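Local coordinates for protein immunoreactive 84kD antigen PG93 (Porphyromonas gingivalis, PDB 5M11) that serves as an essential cell-surface component of the type-IX secretion system and binds zinc and calcium ions, at residues R423-L435 with T438-P451. Sequence-based numbering, arbitrary orientation.
Sequences RVKAIAFDNKGNL and TLGAVGKNIFMYDP. With CA (calcium ion), chain M.
Phe-447 lies across Val-424 and Ile-427: CG1 of Val-424 meets the rim of its ring at CE2, 4.2 Å away, and CG2 of Ile-427 approaches CZ obliquely. Its CG sits between the backbone N and the carbonyl carbon (chi1 74°), which carries the ring over the intervening strand 435-439 to the first strand of the blade, 422-429. Beside it, Val-424 CG2 and Leu-439 CD2 run alongside each other at 3.7 Å. Here the hairpin is antiparallel, with Gly-440 N bonded to Arg-423 O at 2.9 Å; beyond it the backbone bonds between Lys-425 and Thr-438 are long and weak. Thr-438 OG1 adds a side-chain bond, donating to Lys-425 O at 2.9 Å from well above the carbonyl plane. Further along, Leu-435 and Tyr-449 exchange two backbone bonds, and Met-448 SD rests on CB and CG of Asn-434. In the hairpin turn, Asp-430 takes Asn-434 N on OD1 and Asn-434 ND2 on OD2, while Trp-436 NE1 also reaches OD2. Asp-450 OD2 binds calcium at 2.4 Å. This up-and-down four-stranded sheet is a beta-propeller-like blade: an apolar middle knits three strands together, the Asp-430 carboxylate ties the hairpin turn, and Asp-450 offers one ligand to calcium at the blade's end.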
loop_
_atom_site.group_PDB
_atom_site.type_symbol
_atom_site.label_atom_id
_atom_site.label_comp_id
_atom_site.label_asym_id
_atom_site.label_seq_id
_atom_site.Cartn_x
_atom_site.Cartn_y
_atom_site.Cartn_z
ATOM N N ARG A 423 26.559 -1.212 0.899
ATOM C CA ARG A 423 25.210 -1.757 0.911
ATOM C C ARG A 423 24.997 -2.652 2.145
ATOM O O ARG A 423 25.518 -3.764 2.203
ATOM C CB ARG A 423 24.925 -2.481 -0.403
ATOM C CG ARG A 423 26.105 -3.218 -1.014
ATOM C CD ARG A 423 25.782 -3.681 -2.422
ATOM N NE ARG A 423 25.599 -2.563 -3.347
ATOM C CZ ARG A 423 26.204 -2.455 -4.524
ATOM N NH1 ARG A 423 27.062 -3.388 -4.926
ATOM N NH2 ARG A 423 25.976 -1.409 -5.301
ATOM N N VAL A 424 24.220 -2.134 3.133
ATOM C CA VAL A 424 23.954 -2.745 4.444
ATOM C C VAL A 424 22.521 -3.336 4.549
ATOM O O VAL A 424 21.542 -2.579 4.561
ATOM C CB VAL A 424 24.187 -1.693 5.592
ATOM C CG1 VAL A 424 24.087 -2.330 6.980
ATOM C CG2 VAL A 424 25.516 -0.957 5.438
ATOM N N LYS A 425 22.421 -4.671 4.704
ATOM C CA LYS A 425 21.154 -5.389 4.919
ATOM C C LYS A 425 21.340 -6.431 6.051
ATOM O O LYS A 425 22.473 -6.634 6.470
ATOM C CB LYS A 425 20.623 -6.047 3.623
ATOM C CG LYS A 425 19.152 -6.403 3.759
ATOM C CD LYS A 425 18.470 -7.042 2.579
ATOM C CE LYS A 425 17.012 -7.161 2.991
ATOM N NZ LYS A 425 16.138 -7.710 1.930
ATOM N N ALA A 426 20.242 -7.074 6.552
ATOM C CA ALA A 426 20.215 -8.094 7.624
ATOM C C ALA A 426 20.840 -7.593 8.963
ATOM O O ALA A 426 21.713 -8.267 9.532
ATOM C CB ALA A 426 20.896 -9.378 7.161
ATOM N N ILE A 427 20.352 -6.432 9.485
ATOM C CA ILE A 427 20.850 -5.830 10.743
ATOM C C ILE A 427 19.950 -6.171 11.939
ATOM O O ILE A 427 18.729 -5.978 11.874
ATOM C CB ILE A 427 21.091 -4.291 10.674
ATOM C CG1 ILE A 427 19.865 -3.517 10.102
ATOM C CG2 ILE A 427 22.373 -3.997 9.912
ATOM C CD1 ILE A 427 19.835 -1.976 10.378
ATOM N N ALA A 428 20.570 -6.626 13.052
ATOM C CA ALA A 428 19.855 -6.947 14.287
ATOM C C ALA A 428 20.729 -6.659 15.512
ATOM O O ALA A 428 21.933 -6.437 15.371
ATOM C CB ALA A 428 19.417 -8.405 14.273
ATOM N N PHE A 429 20.110 -6.630 16.710
ATOM C CA PHE A 429 20.788 -6.421 18.003
ATOM C C PHE A 429 20.826 -7.723 18.816
ATOM O O PHE A 429 19.863 -8.504 18.777
ATOM C CB PHE A 429 20.080 -5.328 18.842
ATOM C CG PHE A 429 20.449 -3.893 18.553
ATOM C CD1 PHE A 429 21.548 -3.304 19.161
ATOM C CD2 PHE A 429 19.662 -3.110 17.715
ATOM C CE1 PHE A 429 21.869 -1.962 18.916
ATOM C CE2 PHE A 429 19.984 -1.763 17.469
ATOM C CZ PHE A 429 21.081 -1.200 18.070
ATOM N N ASP A 430 21.897 -7.941 19.594
ATOM C CA ASP A 430 21.945 -9.144 20.433
ATOM C C ASP A 430 21.395 -8.831 21.836
ATOM O O ASP A 430 21.075 -7.674 22.137
ATOM C CB ASP A 430 23.352 -9.781 20.479
ATOM C CG ASP A 430 24.475 -8.936 21.037
ATOM O OD1 ASP A 430 24.187 -7.990 21.800
ATOM O OD2 ASP A 430 25.651 -9.276 20.787
ATOM N N ASN A 431 21.267 -9.871 22.685
ATOM C CA ASN A 431 20.759 -9.729 24.057
ATOM C C ASN A 431 21.713 -8.853 24.906
ATOM O O ASN A 431 21.290 -8.324 25.939
ATOM C CB ASN A 431 20.574 -11.108 24.701
ATOM C CG ASN A 431 21.878 -11.778 25.085
ATOM O OD1 ASN A 431 22.785 -11.967 24.259
ATOM N ND2 ASN A 431 22.014 -12.103 26.363
ATOM N N LYS A 432 22.997 -8.715 24.464
ATOM C CA LYS A 432 24.021 -7.927 25.144
ATOM C C LYS A 432 24.061 -6.440 24.670
ATOM O O LYS A 432 24.838 -5.647 25.211
ATOM C CB LYS A 432 25.381 -8.596 24.982
ATOM C CG LYS A 432 25.688 -9.540 26.136
ATOM C CD LYS A 432 26.623 -10.676 25.738
ATOM C CE LYS A 432 25.896 -11.893 25.199
ATOM N NZ LYS A 432 25.056 -12.552 26.236
ATOM N N GLY A 433 23.197 -6.071 23.720
ATOM C CA GLY A 433 23.084 -4.697 23.230
ATOM C C GLY A 433 23.983 -4.291 22.078
ATOM O O GLY A 433 24.091 -3.096 21.778
ATOM N N ASN A 434 24.602 -5.275 21.403
ATOM C CA ASN A 434 25.484 -5.059 20.260
ATOM C C ASN A 434 24.722 -5.128 18.951
ATOM O O ASN A 434 23.727 -5.836 18.858
ATOM C CB ASN A 434 26.606 -6.094 20.242
ATOM C CG ASN A 434 27.507 -6.028 21.433
ATOM O OD1 ASN A 434 28.025 -4.960 21.793
ATOM N ND2 ASN A 434 27.715 -7.177 22.055
ATOM N N LEU A 435 25.217 -4.436 17.925
ATOM C CA LEU A 435 24.587 -4.454 16.628
ATOM C C LEU A 435 25.327 -5.380 15.688
ATOM O O LEU A 435 26.448 -5.092 15.283
ATOM C CB LEU A 435 24.498 -3.040 16.031
ATOM C CG LEU A 435 23.908 -2.954 14.610
ATOM C CD1 LEU A 435 22.388 -3.099 14.624
ATOM C CD2 LEU A 435 24.317 -1.673 13.934
ATOM N N THR A 438 25.139 -7.552 8.322
ATOM C CA THR A 438 25.854 -8.051 7.160
ATOM C C THR A 438 25.954 -6.938 6.097
ATOM O O THR A 438 25.186 -5.972 6.126
ATOM C CB THR A 438 25.190 -9.341 6.631
ATOM O OG1 THR A 438 24.035 -9.003 5.858
ATOM C CG2 THR A 438 24.849 -10.349 7.745
ATOM N N LEU A 439 26.942 -7.070 5.189
ATOM C CA LEU A 439 27.241 -6.150 4.085
ATOM C C LEU A 439 27.294 -6.920 2.782
ATOM O O LEU A 439 27.805 -8.047 2.733
ATOM C CB LEU A 439 28.591 -5.441 4.301
ATOM C CG LEU A 439 28.840 -4.706 5.616
ATOM C CD1 LEU A 439 30.299 -4.831 6.042
ATOM C CD2 LEU A 439 28.446 -3.258 5.511
ATOM N N GLY A 440 26.815 -6.295 1.724
ATOM C CA GLY A 440 26.832 -6.904 0.403
ATOM C C GLY A 440 28.057 -6.588 -0.434
ATOM O O GLY A 440 28.632 -5.498 -0.324
ATOM N N ALA A 441 28.423 -7.570 -1.293
ATOM C CA ALA A 441 29.504 -7.615 -2.292
ATOM C C ALA A 441 30.906 -7.181 -1.754
ATOM O O ALA A 441 31.616 -6.434 -2.430
ATOM C CB ALA A 441 29.120 -6.779 -3.508
ATOM N N VAL A 442 31.307 -7.681 -0.559
ATOM C CA VAL A 442 32.607 -7.402 0.094
ATOM C C VAL A 442 33.110 -8.657 0.804
ATOM O O VAL A 442 32.281 -9.493 1.184
ATOM C CB VAL A 442 32.590 -6.205 1.096
ATOM C CG1 VAL A 442 32.634 -4.862 0.386
ATOM C CG2 VAL A 442 31.430 -6.283 2.080
ATOM N N GLY A 443 34.436 -8.733 1.027
ATOM C CA GLY A 443 35.113 -9.825 1.731
ATOM C C GLY A 443 34.619 -10.086 3.149
ATOM O O GLY A 443 33.930 -11.085 3.381
ATOM N N LYS A 444 34.954 -9.174 4.113
ATOM C CA LYS A 444 34.555 -9.242 5.531
ATOM C C LYS A 444 33.074 -8.844 5.645
ATOM O O LYS A 444 32.717 -7.733 6.075
ATOM C CB LYS A 444 35.463 -8.359 6.405
ATOM C CG LYS A 444 36.907 -8.835 6.525
ATOM C CD LYS A 444 37.832 -7.736 7.034
ATOM C CE LYS A 444 38.058 -7.810 8.529
ATOM N NZ LYS A 444 38.196 -6.462 9.152
ATOM N N ASN A 445 32.226 -9.787 5.217
ATOM C CA ASN A 445 30.777 -9.714 5.085
ATOM C C ASN A 445 30.025 -9.376 6.364
ATOM O O ASN A 445 29.208 -8.462 6.351
ATOM C CB ASN A 445 30.255 -11.055 4.554
ATOM C CG ASN A 445 30.121 -11.136 3.055
ATOM O OD1 ASN A 445 30.265 -12.207 2.488
ATOM N ND2 ASN A 445 29.790 -10.034 2.372
ATOM N N ILE A 446 30.239 -10.171 7.429
ATOM C CA ILE A 446 29.558 -10.097 8.728
ATOM C C ILE A 446 30.276 -9.111 9.661
ATOM O O ILE A 446 31.501 -9.153 9.763
ATOM C CB ILE A 446 29.500 -11.534 9.333
ATOM C CG1 ILE A 446 28.764 -12.529 8.369
ATOM C CG2 ILE A 446 28.839 -11.514 10.711
ATOM C CD1 ILE A 446 29.335 -13.901 8.294
ATOM N N PHE A 447 29.518 -8.239 10.353
ATOM C CA PHE A 447 30.111 -7.267 11.272
ATOM C C PHE A 447 29.326 -7.139 12.594
ATOM O O PHE A 447 28.181 -7.591 12.714
ATOM C CB PHE A 447 30.263 -5.871 10.597
ATOM C CG PHE A 447 28.991 -5.074 10.416
ATOM C CD1 PHE A 447 28.492 -4.285 11.444
ATOM C CD2 PHE A 447 28.308 -5.088 9.209
ATOM C CE1 PHE A 447 27.301 -3.572 11.287
ATOM C CE2 PHE A 447 27.120 -4.366 9.050
ATOM C CZ PHE A 447 26.616 -3.626 10.097
ATOM N N MET A 448 29.972 -6.494 13.577
ATOM C CA MET A 448 29.424 -6.155 14.873
ATOM C C MET A 448 29.898 -4.752 15.297
ATOM O O MET A 448 31.087 -4.406 15.138
ATOM C CB MET A 448 29.770 -7.189 15.944
ATOM C CG MET A 448 29.013 -6.949 17.233
ATOM S SD MET A 448 30.025 -7.001 18.738
ATOM C CE MET A 448 30.929 -5.422 18.619
ATOM N N TYR A 449 28.950 -3.959 15.864
ATOM C CA TYR A 449 29.200 -2.628 16.404
ATOM C C TYR A 449 28.744 -2.555 17.844
ATOM O O TYR A 449 27.608 -2.926 18.150
ATOM C CB TYR A 449 28.499 -1.549 15.574
ATOM C CG TYR A 449 28.679 -0.136 16.095
ATOM C CD1 TYR A 449 29.946 0.426 16.229
ATOM C CD2 TYR A 449 27.579 0.659 16.402
ATOM C CE1 TYR A 449 30.113 1.728 16.690
ATOM C CE2 TYR A 449 27.734 1.965 16.856
ATOM C CZ TYR A 449 29.002 2.495 17.000
ATOM O OH TYR A 449 29.142 3.776 17.462
ATOM N N ASP A 450 29.649 -2.111 18.738
ATOM C CA ASP A 450 29.328 -1.895 20.153
ATOM C C ASP A 450 28.937 -0.428 20.251
ATOM O O ASP A 450 29.812 0.430 20.097
ATOM C CB ASP A 450 30.498 -2.271 21.100
ATOM C CG ASP A 450 30.119 -2.434 22.578
ATOM O OD1 ASP A 450 29.178 -1.738 23.040
ATOM O OD2 ASP A 450 30.779 -3.242 23.277
ATOM N N PRO A 451 27.625 -0.102 20.369
ATOM C CA PRO A 451 27.225 1.313 20.384
ATOM C C PRO A 451 27.778 2.069 21.593
ATOM O O PRO A 451 27.932 3.291 21.519
ATOM C CB PRO A 451 25.691 1.248 20.419
ATOM C CG PRO A 451 25.347 -0.117 19.995
ATOM C CD PRO A 451 26.448 -0.979 20.501
HETATM CA CA CA M . 30.476 -2.512 25.540
#